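Local coordinates for periplasmic binding protein/LacI transcriptional regulator (PDB 4KQC) that probably binds carbohydrates in the periplasm and presumably delivers them to an ABC transporter, at residues A[112-117]-A[153-158]; A[146-151]-A[211-216]. One frame throughout, in Å; residues are numbered along the deposited sequence.

Interaction 1 (A[112-117]-A[153-158])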
loop_
_atom_site.group_PDB
_atom_site.type_symbol
_atom_site.label_atom_id
_atom_site.label_comp_id
_atom_site.label_asym_id
_atom_site.label_seq_id
_atom_site.Cartn_x
_atom_site.Cartn_y
_atom_site.Cartn_z
ATOM N N ASP A 112 4.254 1.240 7.695
ATOM C CA ASP A 112 5.453 1.930 7.198
ATOM C C ASP A 112 5.769 1.428 5.747
ATOM O O ASP A 112 6.259 0.307 5.532
ATOM C CB ASP A 112 6.590 1.652 8.178
ATOM C CG ASP A 112 7.927 2.247 7.772
ATOM O OD1 ASP A 112 8.166 2.519 6.604
ATOM O OD2 ASP A 112 8.801 2.318 8.670
ATOM N N ASN A 113 5.365 2.209 4.766
ATOM C CA ASN A 113 5.535 1.845 3.362
ATOM C C ASN A 113 6.947 1.440 2.976
ATOM O O ASN A 113 7.132 0.455 2.277
ATOM C CB ASN A 113 5.061 2.967 2.460
ATOM C CG ASN A 113 3.564 3.014 2.365
ATOM O OD1 ASN A 113 2.881 1.964 2.246
ATOM N ND2 ASN A 113 3.032 4.207 2.382
ATOM N N ARG A 114 7.927 2.220 3.420
ATOM C CA ARG A 114 9.296 1.960 3.046
ATOM C C ARG A 114 9.793 0.606 3.600
ATOM O O ARG A 114 10.396 -0.199 2.874
ATOM C CB ARG A 114 10.241 3.082 3.476
ATOM C CG ARG A 114 10.049 4.319 2.617
ATOM C CD ARG A 114 10.709 5.534 3.254
ATOM N NE ARG A 114 10.659 6.679 2.330
ATOM C CZ ARG A 114 9.563 7.428 2.104
ATOM N NH1 ARG A 114 8.416 7.248 2.772
ATOM N NH2 ARG A 114 9.643 8.398 1.212
ATOM N N ALA A 115 9.414 0.324 4.853
ATOM C CA ALA A 115 9.751 -0.944 5.481
ATOM C C ALA A 115 9.069 -2.116 4.859
ATOM O O ALA A 115 9.689 -3.149 4.703
ATOM C CB ALA A 115 9.368 -0.875 6.942
ATOM N N ALA A 116 7.820 -1.967 4.456
ATOM C CA ALA A 116 7.095 -3.053 3.830
ATOM C C ALA A 116 7.731 -3.369 2.473
ATOM O O ALA A 116 7.905 -4.529 2.077
ATOM C CB ALA A 116 5.674 -2.672 3.676
ATOM N N ALA A 117 8.069 -2.314 1.738
ATOM C CA ALA A 117 8.689 -2.468 0.437
ATOM C C ALA A 117 10.084 -3.078 0.509
ATOM O O ALA A 117 10.512 -3.761 -0.421
ATOM C CB ALA A 117 8.706 -1.110 -0.273
ATOM N N THR A 153 2.568 7.943 -0.800
ATOM C CA THR A 153 2.440 6.477 -0.806
ATOM C C THR A 153 3.229 5.815 -1.942
ATOM O O THR A 153 4.023 4.900 -1.724
ATOM C CB THR A 153 0.970 6.073 -0.938
ATOM O OG1 THR A 153 0.223 6.670 0.143
ATOM C CG2 THR A 153 0.804 4.585 -0.980
ATOM N N GLY A 154 3.101 6.323 -3.131
ATOM C CA GLY A 154 3.812 5.727 -4.282
ATOM C C GLY A 154 5.303 5.925 -4.115
ATOM O O GLY A 154 6.095 5.025 -4.395
ATOM N N ILE A 155 5.710 7.134 -3.703
ATOM C CA ILE A 155 7.155 7.421 -3.534
ATOM C C ILE A 155 7.754 6.476 -2.474
ATOM O O ILE A 155 8.790 5.882 -2.673
ATOM C CB ILE A 155 7.385 8.889 -3.214
ATOM C CG1 ILE A 155 6.959 9.766 -4.441
ATOM C CG2 ILE A 155 8.807 9.160 -2.801
ATOM C CD1 ILE A 155 6.838 11.221 -4.068
ATOM N N GLY A 156 7.093 6.359 -1.336
ATOM C CA GLY A 156 7.598 5.517 -0.314
ATOM C C GLY A 156 7.580 4.039 -0.623
ATOM O O GLY A 156 8.551 3.332 -0.301
ATOM N N ARG A 157 6.531 3.553 -1.286
ATOM C CA ARG A 157 6.526 2.125 -1.662
ATOM C C ARG A 157 7.579 1.801 -2.707
ATOM O O ARG A 157 8.062 0.679 -2.759
ATOM C CB ARG A 157 5.161 1.675 -2.127
ATOM C CG ARG A 157 4.124 1.663 -1.020
ATOM C CD ARG A 157 2.859 0.975 -1.457
ATOM N NE ARG A 157 1.841 0.939 -0.425
ATOM C CZ ARG A 157 0.672 0.329 -0.578
ATOM N NH1 ARG A 157 0.402 -0.312 -1.677
ATOM N NH2 ARG A 157 -0.198 0.255 0.424
ATOM N N ALA A 158 7.980 2.769 -3.516
ATOM C CA ALA A 158 9.055 2.558 -4.511
ATOM C C ALA A 158 10.425 2.725 -3.878
ATOM O O ALA A 158 11.307 1.868 -4.087
ATOM C CB ALA A 158 8.936 3.581 -5.643
HETATM O O HOH W 1 0.548 1.052 3.045
#

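Interaction 2 (A[146-151]-A[211-216]). With NO3 (nitrate ion), chain C.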
loop_
_atom_site.group_PDB
_atom_site.type_symbol
_atom_site.label_atom_id
_atom_site.label_comp_id
_atom_site.label_asym_id
_atom_site.label_seq_id
_atom_site.Cartn_x
_atom_site.Cartn_y
_atom_site.Cartn_z
ATOM N N LEU A 146 7.107 -0.980 -10.604
ATOM C CA LEU A 146 5.925 -0.262 -11.056
ATOM C C LEU A 146 5.446 0.509 -9.856
ATOM O O LEU A 146 4.876 -0.068 -8.906
ATOM C CB LEU A 146 4.855 -1.231 -11.566
ATOM C CG LEU A 146 5.019 -1.668 -13.027
ATOM C CD1 LEU A 146 4.486 -0.593 -13.970
ATOM C CD2 LEU A 146 6.445 -2.033 -13.399
ATOM N N GLN A 147 5.742 1.800 -9.891
ATOM C CA GLN A 147 5.415 2.722 -8.818
ATOM C C GLN A 147 4.055 3.321 -9.057
ATOM O O GLN A 147 3.841 3.827 -10.141
ATOM C CB GLN A 147 6.489 3.823 -8.827
ATOM C CG GLN A 147 6.136 5.025 -7.969
ATOM C CD GLN A 147 7.236 6.067 -7.909
ATOM O OE1 GLN A 147 8.387 5.778 -8.215
ATOM N NE2 GLN A 147 6.886 7.279 -7.528
ATOM N N LEU A 148 3.131 3.196 -8.100
ATOM C CA LEU A 148 1.694 3.467 -8.418
ATOM C C LEU A 148 1.392 4.903 -8.806
ATOM O O LEU A 148 0.492 5.162 -9.620
ATOM C CB LEU A 148 0.768 2.981 -7.270
ATOM C CG LEU A 148 1.054 3.680 -5.927
ATOM C CD1 LEU A 148 -0.150 4.495 -5.529
ATOM C CD2 LEU A 148 1.468 2.792 -4.792
ATOM N N ASP A 149 2.100 5.851 -8.226
ATOM C CA ASP A 149 1.866 7.294 -8.477
ATOM C C ASP A 149 3.002 8.095 -7.875
ATOM O O ASP A 149 3.963 7.512 -7.328
ATOM C CB ASP A 149 0.503 7.748 -7.975
ATOM C CG ASP A 149 0.367 7.812 -6.472
ATOM O OD1 ASP A 149 1.336 7.674 -5.667
ATOM O OD2 ASP A 149 -0.822 7.994 -6.066
ATOM N N ASN A 150 2.907 9.400 -7.992
ATOM C CA ASN A 150 3.873 10.351 -7.400
ATOM C C ASN A 150 3.412 11.019 -6.098
ATOM O O ASN A 150 3.813 12.154 -5.816
ATOM C CB ASN A 150 4.257 11.397 -8.452
ATOM C CG ASN A 150 5.120 10.829 -9.537
ATOM O OD1 ASN A 150 6.228 10.371 -9.250
ATOM N ND2 ASN A 150 4.639 10.801 -10.739
ATOM N N SER A 151 2.588 10.332 -5.365
ATOM C CA SER A 151 2.082 10.736 -4.063
ATOM C C SER A 151 3.111 10.203 -3.029
ATOM O O SER A 151 3.982 9.359 -3.338
ATOM C CB SER A 151 0.690 10.113 -3.847
ATOM O OG SER A 151 0.786 8.690 -3.495
ATOM N N LEU A 211 5.438 -4.946 -8.050
ATOM C CA LEU A 211 4.131 -4.329 -8.166
ATOM C C LEU A 211 3.758 -3.605 -6.875
ATOM O O LEU A 211 3.555 -4.259 -5.871
ATOM C CB LEU A 211 3.136 -5.463 -8.486
ATOM C CG LEU A 211 3.426 -6.373 -9.683
ATOM C CD1 LEU A 211 2.547 -7.610 -9.627
ATOM C CD2 LEU A 211 3.267 -5.573 -10.954
ATOM N N SER A 212 3.824 -2.272 -6.853
ATOM C CA SER A 212 3.669 -1.482 -5.623
ATOM C C SER A 212 2.272 -1.419 -5.033
ATOM O O SER A 212 2.143 -0.940 -3.910
ATOM C CB SER A 212 4.293 -0.086 -5.753
ATOM O OG SER A 212 3.571 0.718 -6.651
ATOM N N ASN A 213 1.239 -1.860 -5.756
ATOM C CA ASN A 213 -0.088 -1.892 -5.188
ATOM C C ASN A 213 -0.984 -2.846 -5.955
ATOM O O ASN A 213 -0.562 -3.464 -6.926
ATOM C CB ASN A 213 -0.718 -0.498 -4.956
ATOM C CG ASN A 213 -1.265 0.112 -6.193
ATOM O OD1 ASN A 213 -1.017 -0.364 -7.265
ATOM N ND2 ASN A 213 -1.969 1.241 -6.047
ATOM N N GLU A 214 -2.210 -2.999 -5.473
ATOM C CA GLU A 214 -3.160 -3.876 -6.128
ATOM C C GLU A 214 -3.492 -3.491 -7.588
ATOM O O GLU A 214 -3.636 -4.335 -8.466
ATOM C CB GLU A 214 -4.448 -3.884 -5.271
ATOM C CG GLU A 214 -5.477 -4.805 -5.793
ATOM C CD GLU A 214 -6.799 -4.696 -4.953
ATOM O OE1 GLU A 214 -6.869 -3.984 -3.921
ATOM O OE2 GLU A 214 -7.756 -5.329 -5.403
ATOM N N ALA A 215 -3.578 -2.191 -7.873
ATOM C CA ALA A 215 -3.869 -1.732 -9.211
ATOM C C ALA A 215 -2.735 -2.142 -10.127
ATOM O O ALA A 215 -2.971 -2.559 -11.231
ATOM C CB ALA A 215 -4.015 -0.229 -9.224
HETATM N N MSE A 216 -1.487 -2.003 -9.676
HETATM C CA MSE A 216 -0.370 -2.499 -10.469
HETATM C C MSE A 216 -0.490 -3.965 -10.771
HETATM O O MSE A 216 -0.206 -4.389 -11.905
HETATM C CB MSE A 216 0.981 -2.212 -9.816
HETATM C CG MSE A 216 1.377 -0.799 -9.438
HETATM SE SE MSE A 216 1.317 0.466 -10.937
HETATM C CE MSE A 216 -0.441 1.293 -10.591
HETATM N N NO3 C . 6.151 10.062 -13.799
HETATM O O1 NO3 C . 6.558 9.830 -14.935
HETATM O O2 NO3 C . 4.818 10.058 -13.558
HETATM O O3 NO3 C . 7.042 10.268 -12.752
#

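Interaction 1 (A[112-117]-A[153-158])
Asn113 and Arg114 meet Gly156 and Arg157 where the first turn of helix 113-133 crosses helix 152-171, the axes of the short segments 113-117 and 153-158 approaching to 7.6 Å at a signed crossing angle of -37°. Asn113 carries the polar link: its OD1 accepts from Arg157 NE at 3.0 Å with a fairly straight N-H (163°), the donor lying above the carbonyl plane while OD1 stays close to the guanidinium plane. Amide and guanidinium are thus steeply turned against each other, by 69°. The Arg157 chain, extended from CG to NE, carries NE to Asn113 OD1. A water closes the ring, donating to Asn113 OD1 at 2.6 Å and accepting from Arg157 NH2 at 2.8 Å, so OD1 is gripped from two sources. Farther out, Arg157 NH1 pairs with Asp251 and Ser212 O, and Phe250 adds a cation-pi contact, which should restrict the guanidinium. Arg114 folds over the other helix instead: Gly156 CA sits 3.5 Å above one face of its guanidinium, offset toward the rim, an approach made possible by the bare glycine, while NH2 forms a salt bridge with Glu159. Ala117 CB presses against Arg157 O at 3.1 Å. Asp112 OD1 caps the entering helix through Ala115 N. The contact joins the first turns of two helices in the second alpha/beta lobe of a type I periplasmic binding protein fold.

Interaction 2 (A[146-151]-A[211-216])
Leu148 lies over one face of the Asn213 amide, its CB 3.5 Å from Asn213 ND2, the two side chains crossing at about a right angle. At the amide's edge, ND2 finds its hydrogen-bond partner in Gln189, and OD1 caps helix 214-223 by accepting from Met216 N, so both polar atoms are bonded, which fixes the amide's flip. The contact lies at the carboxyl ends of strands 141-146 and 208-211, neighbours in the parallel part of a Rossmann-like alpha/beta sheet, where Leu146 and Leu211 form a parallel bridge. There Ser212 OG donates to Leu146 O at 2.7 Å in the carbonyl plane, on a lone pair, and Ser212 N donates to the same oxygen at 3.2 Å. The serine oxygen stands between its own backbone N and carbonyl carbon (chi1 69°), a rotation that turns it to the neighbouring strand end; it also lies 2.9 Å from Leu148 N. Met216, a selenomethionine, bends back across the strand end: its CG lies by Leu146 O, SE rests 4.0 Å from Leu146 CB, and CE reaches Leu148 CA at 3.7 Å. Beyond the contact, Asp149 makes an Asx turn with Ser151 N, and Gln147 NE2 donates to Asp149 O, tying the loop to itself. At its exposed bend, Asn150 ND2 meets the edge of a nitrate ion, probably a crystallisation additive, between two oxygens: O2 at 2.9 Å and O3 at 3.2 Å.

How the interactions relate
Interactions 1 and 2 lie about 10 Å apart, centre to centre, and their segments alternate along the chain: 112-117, 146-151, 153-158, 211-216. Helix 113-133 follows strand 105-110 of the other sheet, so interaction 1 sits where the chain enters the second lobe. Strand 141-146, the loop of interaction 2, helix 152-171 and strand 179-184 then form a beta-alpha-beta crossover, and strand 208-211 lies on the other side of 141-146. The two contacts also touch directly, Ala158 of helix 152-171 packing on Gln147. Together they join helix starts and strand ends on the side of the lobe that, in this family, faces the interlobe cleft.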